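Long-range contacts in AT-less polyketide synthase (Streptomyces platensis subsp. rosaceus, PDB 4TKT), which probably catalyses the decarboxylative Claisen condensation that extends the growing polyketide chain, as a ketosynthase domain of an acyltransferase-less isomigrastatin synthase: residues Ala10-Ala15 and Asp267-Leu272; Arg17-Pro22 and Ser357-Leu362; Gly67-Gly72 and Pro249-Gly254; Gly328-Ile333 and Arg391-Ile396; Ala497-Val502 and Arg598-Pro603. All blocks are in the same frame, centred on the assembly; numbering follows the deposited sequence.

Contact 1: residues Ala10-Ala15 and Asp267-Leu272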
# COMPACT_ATOMS: atom_id res chain seq x y z
N ALA A 10 -6.26 -2.89 14.00
CA ALA A 10 -5.98 -1.52 13.60
C ALA A 10 -4.99 -1.45 12.46
O ALA A 10 -4.09 -2.28 12.35
CB ALA A 10 -5.47 -0.73 14.79
N ILE A 11 -5.16 -0.45 11.60
CA ILE A 11 -4.19 -0.16 10.55
C ILE A 11 -3.34 1.03 10.99
O ILE A 11 -3.84 2.15 11.08
CB ILE A 11 -4.88 0.14 9.22
CG1 ILE A 11 -5.71 -1.06 8.77
CG2 ILE A 11 -3.86 0.52 8.16
CD1 ILE A 11 -6.60 -0.79 7.58
N VAL A 12 -2.07 0.77 11.26
CA VAL A 12 -1.21 1.79 11.86
C VAL A 12 -0.22 2.41 10.88
O VAL A 12 0.56 3.28 11.25
CB VAL A 12 -0.43 1.21 13.05
CG1 VAL A 12 -1.38 0.65 14.08
CG2 VAL A 12 0.54 0.15 12.58
N GLY A 13 -0.25 1.96 9.63
CA GLY A 13 0.63 2.49 8.61
C GLY A 13 0.29 1.93 7.25
O GLY A 13 -0.21 0.81 7.13
N MSE A 14 0.56 2.71 6.20
CA MSE A 14 0.24 2.26 4.86
C MSE A 14 1.15 2.86 3.81
O MSE A 14 1.56 4.02 3.91
CB MSE A 14 -1.21 2.58 4.52
CG MSE A 14 -1.72 1.87 3.28
SE MSE A 14 -3.65 2.08 3.01
CE MSE A 14 -3.93 0.53 1.86
N ALA A 15 1.48 2.07 2.80
CA ALA A 15 2.22 2.55 1.64
C ALA A 15 1.59 2.02 0.37
O ALA A 15 1.03 0.92 0.36
CB ALA A 15 3.67 2.14 1.73
N ASP A 267 -0.13 2.28 22.52
CA ASP A 267 1.21 2.66 22.08
C ASP A 267 1.21 4.01 21.36
O ASP A 267 2.25 4.44 20.86
CB ASP A 267 1.80 1.58 21.17
CG ASP A 267 2.24 0.36 21.94
OD1 ASP A 267 1.78 0.18 23.09
OD2 ASP A 267 3.06 -0.43 21.41
N GLY A 268 0.06 4.65 21.31
CA GLY A 268 -0.06 5.96 20.69
C GLY A 268 0.21 5.94 19.19
O GLY A 268 0.69 6.93 18.63
N ASP A 269 -0.11 4.82 18.55
CA ASP A 269 0.09 4.69 17.11
C ASP A 269 -0.92 5.52 16.33
O ASP A 269 -1.98 5.85 16.83
CB ASP A 269 -0.02 3.23 16.67
CG ASP A 269 1.06 2.35 17.25
OD1 ASP A 269 2.11 2.89 17.66
OD2 ASP A 269 0.87 1.12 17.29
N ARG A 270 -0.57 5.84 15.09
CA ARG A 270 -1.54 6.38 14.15
C ARG A 270 -2.52 5.26 13.82
O ARG A 270 -2.15 4.10 13.79
CB ARG A 270 -0.87 6.88 12.87
CG ARG A 270 0.18 7.94 13.10
CD ARG A 270 0.87 8.31 11.80
NE ARG A 270 -0.07 8.79 10.79
CZ ARG A 270 -0.12 8.34 9.54
NH1 ARG A 270 0.71 7.39 9.14
NH2 ARG A 270 -1.01 8.84 8.69
N ILE A 271 -3.78 5.62 13.59
CA ILE A 271 -4.77 4.61 13.23
C ILE A 271 -5.54 5.08 12.00
O ILE A 271 -6.40 5.95 12.09
CB ILE A 271 -5.72 4.32 14.40
CG1 ILE A 271 -4.93 3.84 15.62
CG2 ILE A 271 -6.75 3.28 14.00
CD1 ILE A 271 -5.75 3.64 16.87
N LEU A 272 -5.20 4.49 10.86
CA LEU A 272 -5.76 4.91 9.58
C LEU A 272 -7.13 4.28 9.35
O LEU A 272 -7.85 4.64 8.43
CB LEU A 272 -4.81 4.54 8.44
CG LEU A 272 -3.34 4.90 8.67
CD1 LEU A 272 -2.48 4.44 7.52
CD2 LEU A 272 -3.20 6.40 8.89
O HOH W 1 1.28 4.43 13.64

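Contact 2: residues Arg17-Pro22 and Ser357-Leu362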
# COMPACT_ATOMS: atom_id res chain seq x y z
N ARG A 17 1.93 2.23 -4.19
CA ARG A 17 2.53 2.68 -5.44
C ARG A 17 1.70 2.17 -6.60
O ARG A 17 1.76 0.99 -6.96
CB ARG A 17 3.98 2.20 -5.54
CG ARG A 17 4.72 2.71 -6.76
CD ARG A 17 6.18 2.28 -6.71
NE ARG A 17 6.89 2.59 -7.94
CZ ARG A 17 8.17 2.30 -8.15
NH1 ARG A 17 8.88 1.70 -7.21
NH2 ARG A 17 8.75 2.62 -9.31
N TYR A 18 0.91 3.06 -7.19
CA TYR A 18 -0.13 2.69 -8.14
C TYR A 18 0.03 3.48 -9.44
O TYR A 18 0.76 4.47 -9.46
CB TYR A 18 -1.50 2.91 -7.49
CG TYR A 18 -1.66 2.09 -6.22
CD1 TYR A 18 -1.31 0.74 -6.21
CD2 TYR A 18 -2.11 2.66 -5.04
CE1 TYR A 18 -1.42 -0.02 -5.07
CE2 TYR A 18 -2.23 1.90 -3.88
CZ TYR A 18 -1.88 0.56 -3.91
OH TYR A 18 -1.99 -0.21 -2.77
N PRO A 19 -0.62 3.03 -10.53
CA PRO A 19 -0.48 3.71 -11.82
C PRO A 19 -0.79 5.20 -11.74
O PRO A 19 -1.89 5.58 -11.33
CB PRO A 19 -1.49 2.99 -12.71
CG PRO A 19 -1.59 1.63 -12.13
CD PRO A 19 -1.48 1.83 -10.65
N GLY A 20 0.17 6.03 -12.14
CA GLY A 20 0.01 7.47 -12.09
C GLY A 20 0.10 8.02 -10.68
O GLY A 20 -0.18 9.20 -10.46
N ALA A 21 0.51 7.18 -9.74
CA ALA A 21 0.55 7.57 -8.34
C ALA A 21 1.70 6.90 -7.58
O ALA A 21 1.53 5.81 -7.04
CB ALA A 21 -0.77 7.26 -7.67
N PRO A 22 2.86 7.57 -7.54
CA PRO A 22 4.06 7.08 -6.86
C PRO A 22 3.85 6.91 -5.35
O PRO A 22 4.59 6.16 -4.71
CB PRO A 22 5.10 8.16 -7.14
CG PRO A 22 4.59 8.89 -8.34
CD PRO A 22 3.10 8.86 -8.21
N SER A 357 -11.56 1.40 -12.38
CA SER A 357 -11.95 2.35 -13.41
C SER A 357 -10.92 3.46 -13.53
O SER A 357 -10.87 4.18 -14.52
CB SER A 357 -13.34 2.93 -13.12
OG SER A 357 -13.35 3.64 -11.89
N ASN A 358 -10.08 3.59 -12.50
CA ASN A 358 -9.02 4.59 -12.49
C ASN A 358 -7.68 4.03 -12.94
O ASN A 358 -7.00 4.62 -13.79
CB ASN A 358 -8.86 5.19 -11.09
CG ASN A 358 -10.09 5.96 -10.65
OD1 ASN A 358 -10.96 5.42 -9.97
ND2 ASN A 358 -10.16 7.23 -11.03
N ILE A 359 -7.29 2.90 -12.37
CA ILE A 359 -5.93 2.39 -12.53
C ILE A 359 -5.87 1.01 -13.18
O ILE A 359 -4.78 0.48 -13.42
CB ILE A 359 -5.21 2.31 -11.17
CG1 ILE A 359 -5.99 1.40 -10.22
CG2 ILE A 359 -5.07 3.70 -10.57
CD1 ILE A 359 -5.37 1.28 -8.84
N GLY A 360 -7.03 0.44 -13.47
CA GLY A 360 -7.08 -0.86 -14.12
C GLY A 360 -7.13 -2.01 -13.12
O GLY A 360 -7.28 -1.80 -11.92
N HIS A 361 -7.01 -3.23 -13.64
CA HIS A 361 -7.10 -4.43 -12.83
C HIS A 361 -5.73 -4.86 -12.32
O HIS A 361 -4.94 -5.46 -13.06
CB HIS A 361 -7.76 -5.56 -13.63
CG HIS A 361 -8.09 -6.78 -12.83
ND1 HIS A 361 -7.95 -6.83 -11.46
CD2 HIS A 361 -8.55 -8.00 -13.20
CE1 HIS A 361 -8.31 -8.03 -11.03
NE2 HIS A 361 -8.68 -8.75 -12.07
N LEU A 362 -5.44 -4.55 -11.06
CA LEU A 362 -4.13 -4.82 -10.49
C LEU A 362 -3.98 -6.28 -10.06
O LEU A 362 -2.95 -6.66 -9.51
CB LEU A 362 -3.86 -3.90 -9.29
CG LEU A 362 -3.08 -2.62 -9.61
CD1 LEU A 362 -3.78 -1.81 -10.69
CD2 LEU A 362 -2.89 -1.78 -8.35

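Contact 3: residues Gly67-Gly72 and Pro249-Gly254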
# COMPACT_ATOMS: atom_id res chain seq x y z
N GLY A 67 -2.65 -0.58 -20.38
CA GLY A 67 -2.41 -1.04 -19.02
C GLY A 67 -2.18 0.09 -18.04
O GLY A 67 -1.88 1.22 -18.43
N GLY A 68 -2.32 -0.22 -16.76
CA GLY A 68 -1.96 0.71 -15.70
C GLY A 68 -0.54 0.40 -15.29
O GLY A 68 -0.28 -0.65 -14.70
N PHE A 69 0.38 1.30 -15.61
CA PHE A 69 1.80 1.00 -15.42
C PHE A 69 2.47 1.87 -14.38
O PHE A 69 2.19 3.06 -14.28
CB PHE A 69 2.54 1.14 -16.75
CG PHE A 69 2.19 0.07 -17.75
CD1 PHE A 69 2.81 -1.17 -17.70
CD2 PHE A 69 1.25 0.31 -18.73
CE1 PHE A 69 2.49 -2.15 -18.61
CE2 PHE A 69 0.93 -0.67 -19.65
CZ PHE A 69 1.55 -1.90 -19.58
N LEU A 70 3.37 1.26 -13.62
CA LEU A 70 4.26 2.00 -12.73
C LEU A 70 5.40 2.59 -13.55
O LEU A 70 5.57 2.25 -14.72
CB LEU A 70 4.81 1.10 -11.63
CG LEU A 70 3.78 0.44 -10.71
CD1 LEU A 70 4.48 -0.27 -9.56
CD2 LEU A 70 2.80 1.47 -10.19
N ASP A 71 6.18 3.48 -12.95
CA ASP A 71 7.35 4.02 -13.61
C ASP A 71 8.63 3.52 -12.96
O ASP A 71 8.76 3.52 -11.74
CB ASP A 71 7.33 5.55 -13.60
CG ASP A 71 6.29 6.12 -14.55
OD1 ASP A 71 6.55 6.14 -15.77
OD2 ASP A 71 5.23 6.56 -14.07
N GLY A 72 9.57 3.07 -13.79
CA GLY A 72 10.86 2.61 -13.32
C GLY A 72 10.78 1.42 -12.38
O GLY A 72 11.25 1.49 -11.24
N PRO A 249 -5.16 -4.93 -17.57
CA PRO A 249 -4.25 -5.23 -16.46
C PRO A 249 -3.54 -3.98 -15.94
O PRO A 249 -3.28 -3.06 -16.71
CB PRO A 249 -3.25 -6.22 -17.07
CG PRO A 249 -3.29 -5.93 -18.52
CD PRO A 249 -4.71 -5.54 -18.83
N GLY A 250 -3.23 -3.97 -14.65
CA GLY A 250 -2.55 -2.84 -14.04
C GLY A 250 -1.46 -3.28 -13.07
O GLY A 250 -1.53 -4.37 -12.51
N GLU A 251 -0.46 -2.42 -12.89
CA GLU A 251 0.64 -2.69 -11.97
C GLU A 251 0.42 -1.99 -10.64
O GLU A 251 -0.22 -0.94 -10.59
CB GLU A 251 1.97 -2.23 -12.58
CG GLU A 251 2.45 -3.06 -13.75
CD GLU A 251 3.76 -2.55 -14.31
OE1 GLU A 251 4.02 -1.33 -14.23
OE2 GLU A 251 4.55 -3.38 -14.81
N GLY A 252 0.94 -2.56 -9.56
CA GLY A 252 0.78 -1.95 -8.26
C GLY A 252 1.48 -2.68 -7.13
O GLY A 252 1.62 -3.90 -7.15
N VAL A 253 1.94 -1.91 -6.14
CA VAL A 253 2.53 -2.46 -4.93
C VAL A 253 1.97 -1.72 -3.73
O VAL A 253 2.00 -0.49 -3.69
CB VAL A 253 4.07 -2.34 -4.92
CG1 VAL A 253 4.65 -3.18 -3.79
CG2 VAL A 253 4.67 -2.77 -6.25
N GLY A 254 1.47 -2.45 -2.74
CA GLY A 254 0.92 -1.82 -1.56
C GLY A 254 1.03 -2.70 -0.33
O GLY A 254 1.18 -3.92 -0.45

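Contact 4: residues Gly328-Ile333 and Arg391-Ile396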
# COMPACT_ATOMS: atom_id res chain seq x y z
N GLY A 328 -19.42 -10.70 -15.31
CA GLY A 328 -18.92 -10.44 -13.98
C GLY A 328 -19.59 -9.30 -13.24
O GLY A 328 -19.95 -9.44 -12.07
N ASP A 329 -19.75 -8.16 -13.91
CA ASP A 329 -20.32 -6.98 -13.27
C ASP A 329 -21.77 -7.19 -12.79
O ASP A 329 -22.07 -6.88 -11.64
CB ASP A 329 -20.24 -5.77 -14.21
CG ASP A 329 -18.89 -5.07 -14.15
OD1 ASP A 329 -17.95 -5.63 -13.55
OD2 ASP A 329 -18.77 -3.96 -14.71
N PRO A 330 -22.66 -7.72 -13.65
CA PRO A 330 -24.02 -7.94 -13.14
C PRO A 330 -24.07 -9.00 -12.04
O PRO A 330 -24.91 -8.93 -11.15
CB PRO A 330 -24.79 -8.41 -14.38
CG PRO A 330 -24.00 -7.92 -15.54
CD PRO A 330 -22.58 -8.02 -15.09
N ILE A 331 -23.16 -9.98 -12.11
CA ILE A 331 -23.09 -11.04 -11.12
C ILE A 331 -22.68 -10.49 -9.75
O ILE A 331 -23.23 -10.88 -8.73
CB ILE A 331 -22.12 -12.15 -11.56
CG1 ILE A 331 -22.80 -13.07 -12.57
CG2 ILE A 331 -21.64 -12.96 -10.37
CD1 ILE A 331 -21.92 -14.20 -13.06
N GLU A 332 -21.72 -9.57 -9.75
CA GLU A 332 -21.25 -8.97 -8.51
C GLU A 332 -22.36 -8.21 -7.79
O GLU A 332 -22.50 -8.30 -6.57
CB GLU A 332 -20.07 -8.03 -8.77
CG GLU A 332 -19.62 -7.28 -7.52
CD GLU A 332 -18.27 -6.62 -7.68
OE1 GLU A 332 -17.63 -6.33 -6.65
OE2 GLU A 332 -17.85 -6.38 -8.84
N ILE A 333 -23.15 -7.46 -8.55
CA ILE A 333 -24.26 -6.71 -7.98
C ILE A 333 -25.33 -7.66 -7.45
O ILE A 333 -25.92 -7.43 -6.39
CB ILE A 333 -24.88 -5.74 -9.00
CG1 ILE A 333 -23.85 -4.70 -9.42
CG2 ILE A 333 -26.09 -5.04 -8.42
CD1 ILE A 333 -23.28 -3.92 -8.25
N ARG A 391 -23.19 5.89 -18.71
CA ARG A 391 -24.38 5.06 -18.86
C ARG A 391 -24.08 3.69 -18.24
O ARG A 391 -23.08 3.06 -18.56
CB ARG A 391 -24.77 4.92 -20.33
N VAL A 392 -24.95 3.26 -17.33
CA VAL A 392 -24.75 2.03 -16.58
C VAL A 392 -25.08 0.80 -17.42
O VAL A 392 -25.93 0.86 -18.31
CB VAL A 392 -25.60 2.04 -15.29
CG1 VAL A 392 -25.37 0.79 -14.45
CG2 VAL A 392 -25.30 3.29 -14.47
N ASN A 393 -24.38 -0.30 -17.16
CA ASN A 393 -24.67 -1.60 -17.76
C ASN A 393 -26.17 -1.91 -17.72
O ASN A 393 -26.77 -1.95 -16.65
CB ASN A 393 -23.88 -2.70 -17.05
CG ASN A 393 -23.98 -4.05 -17.74
OD1 ASN A 393 -25.06 -4.49 -18.14
ND2 ASN A 393 -22.84 -4.72 -17.87
N PRO A 394 -26.77 -2.13 -18.90
CA PRO A 394 -28.21 -2.37 -19.08
C PRO A 394 -28.74 -3.55 -18.26
O PRO A 394 -29.94 -3.58 -17.95
CB PRO A 394 -28.33 -2.66 -20.58
CG PRO A 394 -27.17 -1.97 -21.19
CD PRO A 394 -26.06 -2.10 -20.19
N ASP A 395 -27.88 -4.50 -17.92
CA ASP A 395 -28.29 -5.67 -17.15
C ASP A 395 -28.43 -5.37 -15.66
O ASP A 395 -28.96 -6.18 -14.91
CB ASP A 395 -27.29 -6.82 -17.34
CG ASP A 395 -27.29 -7.38 -18.74
OD1 ASP A 395 -28.30 -7.20 -19.46
OD2 ASP A 395 -26.29 -8.02 -19.13
N ILE A 396 -27.97 -4.19 -15.24
CA ILE A 396 -27.95 -3.85 -13.83
C ILE A 396 -29.01 -2.81 -13.46
O ILE A 396 -29.11 -1.75 -14.08
CB ILE A 396 -26.57 -3.32 -13.40
CG1 ILE A 396 -25.48 -4.35 -13.72
CG2 ILE A 396 -26.56 -2.97 -11.92
CD1 ILE A 396 -24.10 -3.93 -13.28

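Contact 5: residues Ala497-Val502 and Arg598-Pro603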
# COMPACT_ATOMS: atom_id res chain seq x y z
N ALA A 497 9.17 16.22 15.36
CA ALA A 497 10.43 15.84 15.99
C ALA A 497 10.37 14.44 16.57
O ALA A 497 11.29 13.64 16.38
CB ALA A 497 10.81 16.85 17.07
N TYR A 498 9.28 14.13 17.26
CA TYR A 498 9.10 12.82 17.88
C TYR A 498 9.08 11.71 16.83
O TYR A 498 9.73 10.68 16.99
CB TYR A 498 7.82 12.79 18.71
CG TYR A 498 7.54 11.46 19.36
CD1 TYR A 498 8.26 11.06 20.48
CD2 TYR A 498 6.56 10.61 18.87
CE1 TYR A 498 8.01 9.84 21.09
CE2 TYR A 498 6.31 9.39 19.47
CZ TYR A 498 7.03 9.01 20.58
OH TYR A 498 6.79 7.80 21.19
N THR A 499 8.34 11.94 15.75
CA THR A 499 8.22 10.97 14.67
C THR A 499 9.58 10.68 14.04
O THR A 499 9.92 9.52 13.78
CB THR A 499 7.25 11.46 13.58
OG1 THR A 499 5.95 11.67 14.14
CG2 THR A 499 7.13 10.44 12.46
N LEU A 500 10.37 11.72 13.80
CA LEU A 500 11.67 11.56 13.15
C LEU A 500 12.73 10.97 14.07
O LEU A 500 13.75 10.46 13.61
CB LEU A 500 12.14 12.90 12.60
CG LEU A 500 11.31 13.44 11.44
CD1 LEU A 500 11.71 14.86 11.09
CD2 LEU A 500 11.44 12.52 10.24
N GLN A 501 12.48 11.03 15.37
CA GLN A 501 13.42 10.49 16.34
C GLN A 501 13.24 8.99 16.53
O GLN A 501 14.16 8.21 16.29
CB GLN A 501 13.26 11.20 17.69
CG GLN A 501 13.89 12.58 17.74
CD GLN A 501 13.53 13.34 19.00
OE1 GLN A 501 13.12 12.74 19.99
NE2 GLN A 501 13.67 14.66 18.96
N VAL A 502 12.04 8.58 16.95
CA VAL A 502 11.80 7.20 17.32
C VAL A 502 11.21 6.38 16.16
O VAL A 502 11.10 5.16 16.25
CB VAL A 502 10.86 7.13 18.55
CG1 VAL A 502 9.43 7.45 18.15
CG2 VAL A 502 10.95 5.76 19.23
N ARG A 598 2.21 12.88 19.09
CA ARG A 598 1.61 12.02 18.09
C ARG A 598 2.61 11.68 16.99
O ARG A 598 3.43 12.51 16.60
CB ARG A 598 0.38 12.68 17.46
CG ARG A 598 -0.67 13.16 18.45
CD ARG A 598 -1.92 13.61 17.71
NE ARG A 598 -1.60 14.38 16.51
CZ ARG A 598 -2.49 14.78 15.61
NH1 ARG A 598 -3.78 14.49 15.77
NH2 ARG A 598 -2.10 15.47 14.55
N LYS A 599 2.54 10.45 16.49
CA LYS A 599 3.25 10.11 15.27
C LYS A 599 2.48 10.70 14.10
O LYS A 599 1.25 10.70 14.11
CB LYS A 599 3.41 8.60 15.13
CG LYS A 599 4.33 7.98 16.16
CD LYS A 599 4.16 6.48 16.24
CE LYS A 599 5.08 5.88 17.29
NZ LYS A 599 4.57 4.58 17.81
N VAL A 600 3.18 11.23 13.11
CA VAL A 600 2.51 11.83 11.97
C VAL A 600 3.09 11.31 10.66
O VAL A 600 4.18 10.74 10.64
CB VAL A 600 2.62 13.37 11.98
CG1 VAL A 600 1.80 13.94 13.13
CG2 VAL A 600 4.07 13.80 12.07
N ALA A 601 2.35 11.50 9.58
CA ALA A 601 2.79 11.06 8.27
C ALA A 601 3.82 12.01 7.69
O ALA A 601 3.53 13.17 7.42
CB ALA A 601 1.60 10.92 7.33
N LEU A 602 5.04 11.51 7.51
CA LEU A 602 6.12 12.30 6.93
C LEU A 602 6.68 11.57 5.71
O LEU A 602 6.50 10.36 5.59
CB LEU A 602 7.21 12.55 7.96
CG LEU A 602 6.79 13.41 9.15
CD1 LEU A 602 7.87 13.44 10.21
CD2 LEU A 602 6.46 14.82 8.69
N PRO A 603 7.33 12.30 4.79
CA PRO A 603 7.92 11.69 3.60
C PRO A 603 8.84 10.51 3.93
O PRO A 603 9.59 10.56 4.90
CB PRO A 603 8.71 12.84 2.97
CG PRO A 603 7.97 14.05 3.39
CD PRO A 603 7.45 13.77 4.77

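Contact 1: residues Ala10-Ala15 and Asp267-Leu272
Leu272 meets Ile11, Gly13 and Met14 with both backbone and side chain. Its N donates to Ile11 O over 2.7 Å, with 161° at the hydrogen and the donor nearly on the carbonyl axis (169° at the oxygen). From there the side chain climbs along the strand. Leu272 CB is 4.1 Å from Ile11 CG2, the two side chains crossing at about a right angle. With CG turned anti to the carbonyl carbon (chi1 -47°), Leu272 CG stays close to Ile11 O, and CD1 carries on past Gly13 to rest 3.7 Å from Met14 N and 3.8 Å from Met14 CB; residue 14 is a selenomethionine whose SE end leads elsewhere, onto helix 366-380. In the thiolase-type ketosynthase fold, strand 9-17 runs inside the large mixed sheet between strands 252-260 and 273-282, and residues 267-272 are the connection leading from helix 261-266 into the latter. Gly268, with positive phi, closes that helix in a Schellman motif. Val12 meets this connection differently. Its CA lies 3.2 Å from Arg270 O, a CA-H...O contact, and Val12 CG1 sits 3.9 Å from Asp269 CB. The Asp269 carboxylate itself is bound by Tyr111 and Arg259. One water bridges the two backbones, donating to Val12 O at 2.7 Å and accepting from Arg270 N at 2.7 Å. Further out, the guanidinium of Arg270 has a glycerol at NE and a weak, long ion pair with Asp108, whose carboxylate also accepts from Met14 N.

Contact 2: residues Arg17-Pro22 and Ser357-Leu362
The Tyr18 ring receives Leu362 obliquely: the methyl CD2 comes to 3.7 Å from Tyr18 CD1, with the two side chains at about a right angle. Phe27 of helix 24-32 meets the same ring with its plane turned by about 60°. Beside it, the Pro19 ring lies across Ile359, its CD 3.8 Å from Ile359 CB and its CG 3.6 Å from Ile359 O. Ile359 holds CG1 between its backbone N and carbonyl carbon (chi1 59°), which leaves CG2 beside Pro19, 3.8 Å from Pro19 O. Pro19 is held in place by a type II turn from Tyr18 to Ala21, in which Ala21 N donates to Tyr18 O over 2.7 Å. Replacing Pro19, an alanine would lose CG and CD and is likely to open a gap over Ile359 CB while leaving the turn freer to move. The partner segment ends helix 356-359 and leads through Gly360 to His361, which meets His321 and Cys186, consistent with the Cys-His-His site of ketosynthases. No hydrogen bond joins the two segments, and the four touching residues are all buried, so this junction depends on shape fit between apolar groups.

Contact 3: residues Gly67-Gly72 and Pro249-Gly254
Glu251 OE1 accepts from Leu70 N over 2.7 Å, at 157° at the hydrogen. The carboxylate's other oxygen, OE2, is held by a salt bridge to Arg45 and by Ser216 N, so the group has little liberty to turn. An extended chain (chi2 180°) carries it from the backbone past Gly68 O to Leu70. On the way, Glu251 CB packs 3.7 Å from Leu70 CG. Glu251 OE1 also lies 3.7 Å from Phe69 CD1, at the ring's edge near its plane, with ring and carboxylate planes 74° apart. The backbones form a single parallel bridge between Gly68 and Gly250, whose CA atoms are 4.0 Å apart. Gly68 N donates to Pro249 O at 3.0 Å, in the carbonyl plane and on a lone pair; Gly68 O in turn accepts from Glu251 N, a bond modelled rather short. Gly67 matters sterically, since a CB there would collide with Phe69 CE2. Leu70 CD1 completes the contact, 4.2 Å from Val253 CG2. The bridge thus lays the loop 67-72 along the residues just ahead of strand 252-260, while Leu97 of helix 93-109 packs on Leu70 and Val253, and Tyr222 of helix 220-227 on Phe69 and Pro249.

Contact 4: residues Gly328-Ile333 and Arg391-Ile396
Ile396 reaches the helix because CG1 stands anti to its own carbonyl carbon (chi1 -57°) and CD1 extends straight on (chi2 -177°), which delivers CD1 to 3.9 Å from Ile333 CG1. Ile333 bends at its second torsion (chi2 -57°), and the two side chains cross at about a right angle. The branch methyl takes part too: Ile396 CG2 lies 4.1 Å from Ile333 CG2. One turn back on the helix, Ile396 CD1 also touches Asp329 O, and Ile396 CG1 lies 3.9 Å from Pro330 CA. The Pro330 ring meets the preceding loop residues, with its CG 3.9 Å from Asp395 CB and 4.1 Å from Asn393 ND2. Those loop residues are positioned by their own bonds. Asn393 OD1 accepts from Asp395 N at 2.8 Å in the carbonyl plane, an Asx turn, while Ile396 N donates to Asn393 O at 2.9 Å to close a type I turn from Asn393 to Ile396. With a serine in place of Ile396, the methyls on Ile333 would be gone and the helix would probably be left with a gap beside Ile333 and Pro330. Helix 328-340 starts here, its Asp329 carboxylate taking the amides of Phe240 and Gly324, and the loop leads toward strand 403-405 at one edge of the main sheet. No hydrogen bond crosses between the segments; the Asp329 carboxylate and Asn393 OD1 find partners on their own side or in other loops, so what joins helix to turn is mainly hydrocarbon contact.

Contact 5: residues Ala497-Val502 and Arg598-Pro603
Thr499 and Leu602 make the close half of the contact. Thr499 OG1 accepts from Val600 N over 3.0 Å, with 150° at the hydrogen, and its own hydroxyl is bonded to Asp495 O one turn earlier in the helix, so the oxygen is engaged on both counts. Having OG1 anti to the carbonyl carbon (chi1 -60°) leaves the methyl CG2 beside Leu602, 3.8 Å from Leu602 CD1. That same Leu602 CD1 lies 3.7 Å from Leu500 CG and 3.7 Å from Leu500 CD2, a methyl lodged between two consecutive helix residues. Helix 493-502 belongs to the RhiE-like KS-MAT linker domain, and residues 598-603 form a later, irregular segment passing between this helix and the ketosynthase, consistent with the linker that runs back over the ketosynthase in modular synthases. Lys599 spans that interface: its NZ forms a salt bridge with Asp269, while its CG lies at the Tyr498 ring's edge, near the ring plane, 4.1 Å from CE2. The Tyr498 ring has Val502 CG1 over one face, 3.7 Å above the plane and offset toward the rim, and the ring of His591 meets it edge-to-face. Toward solvent the fit slackens. The CB of exposed Arg598 points away from the helix segment, and its carbonyl oxygen comes near Tyr498 and Thr499.

Overall arrangement
From the N terminus, strand 9-17 opens contact 1, which closes at the connection into strand 273-282, and residues 17-22, which start at the last residue of that strand, open contact 2, closed at 357-362; the two therefore cross. Contact 3 (67-72 with 249-254) falls within both spans and lies about 6 Å from contact 2, centre to centre, where Arg17 N is probably hydrogen-bonded to Val253 O and His361 O to Gly250 N. Contact 4 opens at 328-333, before contact 2 closes, and crosses it, tying a peripheral helix to the loop before strand 403-405. Contact 5 closes last, probably within the linker; its centre is about 12 Å from that of contact 1, where Lys599, salt-bridged to Asp269, ties it to the ketosynthase.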